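Side-chain contacts in endo-beta-N-acetylglucosaminidase F1 (Bacteroides thetaiotaomicron VPI-5482, PDB 6TCV), which probably hydrolyses high-mannose N-glycans such as Man9GlcNAc2Asn between the two N-acetylglucosamines of their core: residues 166-171 with 392-397; 185-190 with 412-417; 356-361 with 396-401; 371-376 with 383-388. The protein carries 2 engineered substitutions. One frame throughout, in Å; residues are numbered along the deposited sequence.

Interaction 1: 166-171 with 392-397; sequences GVMQGY and SMIDGG
No aromatic ring or side-chain amide takes part in the contact of Met168 with Met393 and Ile394; the flat group involved is the peptide between Met393 and Ile394, whose Ile394 N lies 4.3 Å from Met168 SD. The two methionine chains cross at about a right angle. Met168 SD presses on Met393 CB at 3.6 Å, the closest approach, and Met168 CE stays beside the same CB at 3.9 Å. Both chains bend at the last torsion, in opposite senses (chi3 73° for Met168, -65° for Met393), and this leaves Met393 CE 4.0 Å from Met168 SD. Nearer the backbone, Met168 CG only grazes Ile394 CG1, at 4.4 Å, on the more exposed flank. Leu425 of helix 421-426 also touches both Met168 and Ile394. The contact lays the last turn of helix 387-396, closed by a Schellman motif at Gly397, against the residues leading into strand 169-175 of the barrel. With thioether sulfur, methyl and methylene groups making the side-chain contacts, cohesion here probably comes mainly from dispersion and the exclusion of water, without the directional demand of a hydrogen bond.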
# COMPACT_ATOMS: atom_id res chain seq x y z
N GLY A 166 10.22 7.51 10.92
CA GLY A 166 11.46 6.87 10.55
C GLY A 166 11.63 5.43 10.99
O GLY A 166 12.79 5.01 11.12
N VAL A 167 10.61 4.82 11.58
CA VAL A 167 10.68 3.42 11.97
C VAL A 167 10.38 2.48 10.80
O VAL A 167 9.68 2.80 9.84
CB VAL A 167 9.77 3.17 13.17
CG1 VAL A 167 10.29 4.03 14.38
CG2 VAL A 167 8.37 3.40 12.85
N MET A 168 10.81 1.24 10.93
CA MET A 168 10.41 0.20 10.00
C MET A 168 8.92 -0.09 10.22
O MET A 168 8.38 0.10 11.33
CB MET A 168 11.21 -1.09 10.27
CG MET A 168 12.68 -0.94 9.87
SD MET A 168 13.50 -2.51 9.65
CE MET A 168 12.75 -3.03 8.10
N GLN A 169 8.25 -0.56 9.17
CA GLN A 169 6.82 -0.84 9.18
C GLN A 169 6.58 -2.28 8.74
O GLN A 169 7.38 -2.88 8.01
CB GLN A 169 6.07 0.12 8.28
CG GLN A 169 6.17 1.55 8.81
CD GLN A 169 5.50 2.52 7.90
OE1 GLN A 169 6.11 3.05 6.95
NE2 GLN A 169 4.24 2.75 8.13
N GLY A 170 5.46 -2.84 9.18
CA GLY A 170 5.10 -4.21 8.88
C GLY A 170 4.10 -4.36 7.73
O GLY A 170 3.20 -3.54 7.56
N TYR A 171 4.27 -5.43 6.96
CA TYR A 171 3.45 -5.75 5.78
C TYR A 171 3.08 -7.22 5.87
O TYR A 171 3.96 -8.09 5.79
CB TYR A 171 4.29 -5.45 4.54
CG TYR A 171 3.55 -5.50 3.22
CD1 TYR A 171 3.19 -6.69 2.62
CD2 TYR A 171 3.27 -4.33 2.55
CE1 TYR A 171 2.52 -6.71 1.39
CE2 TYR A 171 2.61 -4.36 1.29
CZ TYR A 171 2.25 -5.54 0.77
OH TYR A 171 1.61 -5.62 -0.47
N SER A 392 20.34 -5.05 11.69
CA SER A 392 20.84 -5.18 10.33
C SER A 392 19.98 -4.40 9.34
O SER A 392 20.49 -3.64 8.51
CB SER A 392 20.90 -6.66 9.96
OG SER A 392 21.30 -6.82 8.62
N MET A 393 18.65 -4.59 9.40
CA MET A 393 17.75 -3.94 8.45
C MET A 393 17.74 -2.43 8.62
O MET A 393 17.72 -1.69 7.62
CB MET A 393 16.35 -4.50 8.56
CG MET A 393 16.28 -5.95 8.20
SD MET A 393 14.62 -6.61 8.05
CE MET A 393 14.04 -6.44 9.72
N ILE A 394 17.77 -1.95 9.87
CA ILE A 394 17.88 -0.50 10.08
C ILE A 394 19.17 0.01 9.46
O ILE A 394 19.20 1.04 8.78
CB ILE A 394 17.78 -0.15 11.57
CG1 ILE A 394 16.38 -0.33 12.10
CG2 ILE A 394 18.31 1.26 11.83
CD1 ILE A 394 16.33 -0.29 13.65
N ASP A 395 20.29 -0.68 9.73
CA ASP A 395 21.57 -0.22 9.19
C ASP A 395 21.56 -0.19 7.66
O ASP A 395 22.25 0.63 7.05
CB ASP A 395 22.72 -1.13 9.64
CG ASP A 395 23.00 -1.08 11.13
OD1 ASP A 395 22.53 -0.14 11.79
OD2 ASP A 395 23.72 -1.98 11.63
N GLY A 396 20.83 -1.12 7.05
CA GLY A 396 20.73 -1.15 5.60
C GLY A 396 19.73 -0.19 5.00
O GLY A 396 19.68 -0.04 3.78
N GLY A 397 18.97 0.50 5.84
CA GLY A 397 18.00 1.47 5.37
C GLY A 397 16.70 0.90 4.86
O GLY A 397 15.95 1.62 4.17

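Interaction 2: 185-190 with 412-417; sequences LSFQLE and GSVFSR
Ser186 OG is gripped by both Ile435 O and Tyr411 OH, while the carbonyl of the same residue turns to the other segment: Ser186 O lies 3.4 Å from Phe415 CZ, at the edge of that ring and near its plane. The phenyl of Phe415 lies near-parallel to that of Phe187 but slid aside. The two planes are only 12° from parallel, with centroids 4.6 Å apart, but they are so displaced that the rings hardly overlap. Phe415 CZ stands 3.2 Å above the plane of the Phe187 ring, over the rim of that face, and is closest to Phe187 CD2 at 3.3 Å. Val414 comes from another direction, in the plane of the Phe187 ring, and its CG1 meets Phe187 CE2 at 3.7 Å; CG1 is brought there by standing anti to the backbone N (chi1 174°). The fold is a (beta/alpha)8 barrel as in family 18 glycoside hydrolases, and here the loop between strands 169-175 and 198-209 is packed against helix 411-416, which follows strand 400-404. Tyr411 joins both phenylalanines in edge-to-face contacts, and Trp196 meets Phe187 in the same manner, making an aromatic cluster. At the end of the helix, Ser413 O accepts from Arg417 N at 3.2 Å and, in the conformer given here, from Ser416 OG at 2.8 Å, both on one face of its plane. The guanidinium of Arg417 turns elsewhere, to the carbonyls of Glu376, Gly381 and Gly383.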
# COMPACT_ATOMS: atom_id res chain seq x y z
N LEU A 185 -5.23 -7.95 14.81
CA LEU A 185 -5.34 -7.39 16.16
C LEU A 185 -4.71 -8.27 17.22
O LEU A 185 -4.57 -7.81 18.36
CB LEU A 185 -6.80 -7.06 16.48
CG LEU A 185 -7.43 -6.09 15.52
CD1 LEU A 185 -8.90 -5.89 15.94
CD2 LEU A 185 -6.67 -4.77 15.35
N SER A 186 -4.29 -9.50 16.88
CA SER A 186 -3.53 -10.33 17.79
C SER A 186 -2.11 -9.84 18.01
O SER A 186 -1.44 -10.38 18.90
CB SER A 186 -3.42 -11.76 17.28
OG SER A 186 -4.71 -12.37 17.03
N PHE A 187 -1.62 -8.93 17.18
CA PHE A 187 -0.22 -8.53 17.14
C PHE A 187 -0.02 -7.09 17.62
O PHE A 187 -0.20 -6.14 16.84
CB PHE A 187 0.32 -8.66 15.73
CG PHE A 187 0.33 -10.06 15.16
CD1 PHE A 187 -0.81 -10.58 14.56
CD2 PHE A 187 1.47 -10.84 15.20
CE1 PHE A 187 -0.80 -11.86 14.03
CE2 PHE A 187 1.52 -12.10 14.67
CZ PHE A 187 0.35 -12.63 14.07
N GLN A 188 0.37 -6.94 18.86
CA GLN A 188 0.63 -5.63 19.43
C GLN A 188 1.99 -5.66 20.10
O GLN A 188 2.45 -6.71 20.57
CB GLN A 188 -0.39 -5.17 20.49
CG GLN A 188 -1.81 -5.03 20.03
CD GLN A 188 -2.76 -4.76 21.21
OE1 GLN A 188 -3.10 -5.66 21.92
NE2 GLN A 188 -3.14 -3.48 21.42
N LEU A 189 2.62 -4.48 20.18
CA LEU A 189 3.77 -4.35 21.04
C LEU A 189 3.31 -4.30 22.50
O LEU A 189 2.13 -4.07 22.79
CB LEU A 189 4.52 -3.05 20.72
CG LEU A 189 4.84 -2.81 19.25
CD1 LEU A 189 5.62 -1.51 19.12
CD2 LEU A 189 5.59 -3.96 18.67
N GLU A 190 4.25 -4.45 23.43
CA GLU A 190 3.88 -4.32 24.84
C GLU A 190 3.35 -2.93 25.17
O GLU A 190 2.46 -2.82 26.04
CB GLU A 190 5.10 -4.60 25.72
CG GLU A 190 5.58 -6.03 25.72
CD GLU A 190 6.92 -6.14 26.44
OE1 GLU A 190 7.38 -5.14 27.02
OE2 GLU A 190 7.51 -7.20 26.37
N GLY A 412 2.34 -19.91 18.24
CA GLY A 412 3.57 -20.15 18.96
C GLY A 412 4.79 -19.95 18.08
O GLY A 412 5.78 -19.32 18.46
N SER A 413 4.76 -20.54 16.88
CA SER A 413 5.84 -20.36 15.91
C SER A 413 5.96 -18.91 15.46
O SER A 413 7.07 -18.34 15.44
CB SER A 413 5.53 -21.25 14.69
OG SER A 413 6.53 -21.08 13.71
N VAL A 414 4.84 -18.32 15.06
CA VAL A 414 4.88 -16.95 14.52
C VAL A 414 5.49 -16.00 15.55
O VAL A 414 6.40 -15.22 15.24
CB VAL A 414 3.47 -16.49 14.10
CG1 VAL A 414 3.46 -15.03 13.67
CG2 VAL A 414 2.91 -17.36 12.99
N PHE A 415 4.98 -16.03 16.79
CA PHE A 415 5.45 -15.09 17.78
C PHE A 415 6.86 -15.40 18.23
O PHE A 415 7.62 -14.47 18.60
CB PHE A 415 4.48 -15.02 18.96
CG PHE A 415 3.26 -14.15 18.65
CD1 PHE A 415 2.14 -14.67 17.98
CD2 PHE A 415 3.26 -12.78 18.96
CE1 PHE A 415 1.05 -13.91 17.65
CE2 PHE A 415 2.17 -11.99 18.66
CZ PHE A 415 1.07 -12.54 18.01
N SER A 416 7.27 -16.67 18.23
CA SER A 416 8.67 -16.98 18.52
C SER A 416 9.58 -16.21 17.56
O SER A 416 10.62 -15.68 17.97
CB SER A 416 8.95 -18.50 18.48
OG SER A 416 9.10 -19.06 17.17
N ARG A 417 9.16 -16.08 16.30
CA ARG A 417 9.97 -15.45 15.28
C ARG A 417 9.91 -13.94 15.34
O ARG A 417 10.65 -13.28 14.59
CB ARG A 417 9.54 -15.97 13.90
CG ARG A 417 9.76 -17.46 13.73
CD ARG A 417 9.06 -17.96 12.48
NE ARG A 417 9.74 -17.45 11.27
CZ ARG A 417 9.30 -17.71 10.04
NH1 ARG A 417 8.21 -18.44 9.89
NH2 ARG A 417 9.98 -17.26 9.00

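Interaction 3: 356-361 with 396-401; sequences GSAAYP and GGYGWF
Tyr398 packs tightly on Ala358 and Ala359. Tyr398 CE1 abuts Ala359 O at 3.6 Å, with the oxygen at the ring edge and in its plane, and the methyl of Ala358 comes in obliquely, its CB 3.7 Å from Tyr398 OH and 3.8 Å from Tyr398 CE1. The ring reaches this loop because its CG stands beside the backbone N and anti to the carbonyl carbon (chi1 -69°). Beside this packing the contact is bridged by water rather than closed by direct touch. One water sits between the segments, also in the plane of the Tyr398 ring, and spans from Tyr398 OH to Ala359 O, 2.7 Å from each. Ala359 itself is buried, with its methyl against Val351 and Ala353 of strand 350-353, whereas Ala358 and Tyr398 remain partly exposed. The contact thus joins the loop after strand 350-353 to the turn leading from helix 387-396 into strand 400-404. Since the water donates to Ala359 O, that carbonyl gets its hydrogen bond without the phenol having to reach it, and the ring can lie edge-on beside the oxygen while its hydroxyl is tied to the same water.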
# COMPACT_ATOMS: atom_id res chain seq x y z
N GLY A 356 13.25 -15.17 2.33
CA GLY A 356 14.68 -15.37 2.35
C GLY A 356 15.48 -14.33 1.61
O GLY A 356 16.71 -14.36 1.67
N SER A 357 14.82 -13.40 0.91
CA SER A 357 15.49 -12.35 0.16
C SER A 357 15.09 -10.99 0.70
O SER A 357 14.08 -10.84 1.39
CB SER A 357 15.05 -12.38 -1.32
OG SER A 357 15.49 -13.56 -2.02
N ALA A 358 15.87 -9.96 0.34
CA ALA A 358 15.48 -8.56 0.57
C ALA A 358 15.10 -7.94 -0.78
O ALA A 358 15.67 -8.27 -1.83
CB ALA A 358 16.63 -7.73 1.16
N ALA A 359 14.10 -7.05 -0.78
CA ALA A 359 13.74 -6.32 -1.99
C ALA A 359 14.79 -5.26 -2.31
O ALA A 359 15.50 -4.80 -1.43
CB ALA A 359 12.36 -5.66 -1.77
N TYR A 360 14.79 -4.78 -3.55
CA TYR A 360 15.74 -3.77 -3.97
C TYR A 360 14.97 -2.66 -4.67
O TYR A 360 13.95 -2.92 -5.33
CB TYR A 360 16.83 -4.30 -4.98
CG TYR A 360 16.26 -4.88 -6.25
CD1 TYR A 360 15.70 -6.18 -6.30
CD2 TYR A 360 16.18 -4.11 -7.40
CE1 TYR A 360 15.11 -6.64 -7.49
CE2 TYR A 360 15.59 -4.59 -8.55
CZ TYR A 360 15.05 -5.83 -8.56
OH TYR A 360 14.44 -6.28 -9.74
N PRO A 361 15.47 -1.43 -4.58
CA PRO A 361 14.82 -0.28 -5.24
C PRO A 361 15.22 -0.13 -6.70
O PRO A 361 16.33 -0.51 -7.09
CB PRO A 361 15.32 0.93 -4.43
CG PRO A 361 16.71 0.47 -4.00
CD PRO A 361 16.59 -1.01 -3.71
N GLY A 396 20.83 -1.12 7.05
CA GLY A 396 20.73 -1.15 5.60
C GLY A 396 19.73 -0.19 5.00
O GLY A 396 19.68 -0.04 3.78
N GLY A 397 18.97 0.50 5.84
CA GLY A 397 18.00 1.47 5.37
C GLY A 397 16.70 0.90 4.86
O GLY A 397 15.95 1.62 4.17
N TYR A 398 16.36 -0.33 5.21
CA TYR A 398 15.10 -0.92 4.78
C TYR A 398 13.91 -0.33 5.51
O TYR A 398 13.95 -0.04 6.70
CB TYR A 398 15.14 -2.45 5.00
CG TYR A 398 16.11 -3.13 4.06
CD1 TYR A 398 15.75 -3.41 2.74
CD2 TYR A 398 17.41 -3.43 4.43
CE1 TYR A 398 16.64 -3.96 1.85
CE2 TYR A 398 18.33 -3.96 3.52
CZ TYR A 398 17.94 -4.22 2.24
OH TYR A 398 18.82 -4.76 1.38
N GLY A 399 12.79 -0.20 4.78
CA GLY A 399 11.59 0.38 5.34
C GLY A 399 10.59 -0.61 5.89
O GLY A 399 9.72 -0.22 6.70
N TRP A 400 10.65 -1.88 5.49
CA TRP A 400 9.55 -2.84 5.72
C TRP A 400 10.08 -4.20 6.13
O TRP A 400 11.16 -4.64 5.69
CB TRP A 400 8.68 -2.99 4.41
CG TRP A 400 8.04 -1.70 4.06
CD1 TRP A 400 8.56 -0.67 3.33
CD2 TRP A 400 6.74 -1.23 4.50
NE1 TRP A 400 7.69 0.41 3.32
CE2 TRP A 400 6.57 0.07 4.03
CE3 TRP A 400 5.71 -1.83 5.24
CZ2 TRP A 400 5.44 0.82 4.29
CZ3 TRP A 400 4.58 -1.08 5.48
CH2 TRP A 400 4.45 0.19 5.02
N PHE A 401 9.27 -4.90 6.91
CA PHE A 401 9.39 -6.33 7.09
C PHE A 401 8.08 -6.98 6.67
O PHE A 401 7.01 -6.45 6.98
CB PHE A 401 9.77 -6.72 8.56
CG PHE A 401 8.91 -6.11 9.61
CD1 PHE A 401 9.18 -4.86 10.13
CD2 PHE A 401 7.81 -6.79 10.12
CE1 PHE A 401 8.36 -4.29 11.07
CE2 PHE A 401 7.00 -6.23 11.09
CZ PHE A 401 7.26 -4.98 11.56
O HOH W 1 18.22 -5.04 -1.19

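Interaction 4: 371-376 with 383-388; sequences SGISME and GSLSAS. With NAG (2-acetamido-2-deoxy-beta-D-glucopyranose), chain B.
Ile373 and Met375, two residues apart on their strand, both direct their side chains at 383-385, whereas Ser374 between them turns away. Ile373 reaches with an extended chain, CG1 anti to the backbone N (chi1 -169°), so that its CD1 lands 3.6 Å from Ser384 O. Its other branch, CG2, comes alongside Leu385 CD1 at 4.2 Å. Met375 approaches from further along the strand: its CG rests 3.5 Å from Gly383 O, and SD lies 3.9 Å from Leu385 N and 4.3 Å from Leu385 CB. Its chain is extended as far as SD and then kinks (chi3 -80°). The apolar chains therefore pack largely on backbone, and Leu385, at the centre of an inverse gamma turn, offers the main side-chain partner. The carbonyl of Gly383 that Met375 flanks is also bonded by Arg417 NH2. Glu376, next in the strand, leads away to the N-acetylglucosamine of chain B: in the conformer given, the sugar's O6 donates to Glu376 OE2 at 2.7 Å. The same sugar is bonded by Tyr290 OH and Tyr355 OH. Past Leu385, Ser386 is the N-cap of helix 387-396. The contact thus lies within the beta-alpha-beta unit of strand 371-376, helix 387-396 and strand 400-404: Ile373 also touches Lys389 and Met393 of the helix, and both Ile373 and Leu385 touch Phe401 of the strand.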
# COMPACT_ATOMS: atom_id res chain seq x y z
N SER A 371 11.19 -4.23 1.47
CA SER A 371 11.32 -5.19 2.57
C SER A 371 12.75 -5.65 2.77
O SER A 371 13.47 -5.92 1.81
CB SER A 371 10.43 -6.40 2.28
OG SER A 371 10.79 -7.12 1.15
N GLY A 372 13.16 -5.78 4.02
CA GLY A 372 14.46 -6.34 4.38
C GLY A 372 14.41 -7.79 4.84
O GLY A 372 15.45 -8.44 4.98
N ILE A 373 13.20 -8.31 5.06
CA ILE A 373 12.97 -9.70 5.45
C ILE A 373 11.56 -10.03 4.97
O ILE A 373 10.68 -9.17 4.98
CB ILE A 373 13.13 -9.92 6.97
CG1 ILE A 373 13.15 -11.43 7.29
CG2 ILE A 373 12.05 -9.15 7.76
CD1 ILE A 373 13.25 -11.66 8.81
N SER A 374 11.37 -11.26 4.56
CA SER A 374 10.07 -11.85 4.22
C SER A 374 9.98 -13.20 4.92
O SER A 374 10.64 -14.16 4.53
CB SER A 374 9.88 -12.01 2.70
OG SER A 374 9.86 -10.66 2.13
N MET A 375 8.98 -13.31 5.79
CA MET A 375 8.83 -14.49 6.64
C MET A 375 7.60 -15.27 6.19
O MET A 375 6.49 -14.74 6.17
CB MET A 375 8.64 -14.06 8.09
CG MET A 375 9.84 -13.36 8.68
SD MET A 375 9.61 -12.71 10.39
CE MET A 375 8.72 -11.21 9.98
N GLU A 376 7.81 -16.55 5.84
CA GLU A 376 6.72 -17.46 5.46
C GLU A 376 6.26 -18.09 6.77
O GLU A 376 6.95 -18.95 7.35
CB GLU A 376 7.22 -18.51 4.47
CG GLU A 376 6.25 -18.83 3.33
CD GLU A 376 4.95 -19.46 3.77
OE1 GLU A 376 4.70 -19.58 5.00
OE2 GLU A 376 4.15 -19.86 2.90
N GLY A 383 13.50 -16.67 7.95
CA GLY A 383 14.20 -16.16 9.13
C GLY A 383 13.29 -15.54 10.14
O GLY A 383 12.09 -15.69 10.11
N SER A 384 13.90 -14.86 11.11
CA SER A 384 13.17 -14.27 12.23
C SER A 384 13.48 -12.80 12.38
O SER A 384 14.58 -12.35 12.05
CB SER A 384 13.50 -14.95 13.54
OG SER A 384 13.24 -16.35 13.50
N LEU A 385 12.54 -12.07 12.96
CA LEU A 385 12.69 -10.65 13.24
C LEU A 385 13.33 -10.48 14.61
O LEU A 385 12.74 -10.00 15.57
CB LEU A 385 11.35 -9.94 13.19
CG LEU A 385 11.30 -8.41 13.16
CD1 LEU A 385 11.83 -7.98 11.79
CD2 LEU A 385 9.90 -7.88 13.38
N SER A 386 14.58 -10.93 14.69
CA SER A 386 15.35 -10.87 15.91
C SER A 386 15.95 -9.49 16.15
O SER A 386 15.91 -8.62 15.27
CB SER A 386 16.48 -11.91 15.87
OG SER A 386 17.37 -11.52 14.82
N ALA A 387 16.51 -9.29 17.35
CA ALA A 387 17.22 -8.04 17.61
C ALA A 387 18.32 -7.80 16.58
O ALA A 387 18.45 -6.69 16.04
CB ALA A 387 17.83 -8.09 19.01
N SER A 388 19.12 -8.83 16.28
CA SER A 388 20.24 -8.69 15.36
C SER A 388 19.77 -8.44 13.93
O SER A 388 20.41 -7.68 13.18
CB SER A 388 21.13 -9.94 15.42
OG SER A 388 21.66 -10.11 16.73
C1 NAG B . 4.38 -17.81 -3.17
C2 NAG B . 3.07 -17.05 -3.24
C3 NAG B . 1.84 -17.87 -2.83
C4 NAG B . 2.26 -19.21 -2.26
C5 NAG B . 3.37 -18.97 -1.25
C6 NAG B . 3.79 -20.21 -0.48
C7 NAG B . 2.82 -14.62 -2.91
C8 NAG B . 3.06 -13.47 -1.94
N2 NAG B . 3.17 -15.83 -2.46
O3 NAG B . 1.00 -18.07 -3.97
O4 NAG B . 1.12 -19.77 -1.58
O5 NAG B . 4.56 -18.50 -1.93
O6 NAG B . 4.89 -19.94 0.32
O7 NAG B . 2.36 -14.46 -4.04

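In the fold
Interactions 1, 3 and 4 form one compact cluster on the barrel, their centres 8 to 10 Å apart, along strands 371-376, 400-404 and 169-175, which are neighbours in the sheet. Interactions 1 and 4 both use helix 387-396 and meet where Met393 CE packs on Leu385 CD1 at 3.4 Å. Interaction 3 touches interaction 4 through a probable hydrogen bond from Ala359 N to Ser371 O. Interaction 2 lies apart, its centre 18 Å from that of interaction 1, but Arg417 ties it to interaction 4. In the conformer given, Glu376 of interaction 4 reaches the bound glycan directly, while the Val414 side chain of interaction 2 is about 11 Å from a mannose.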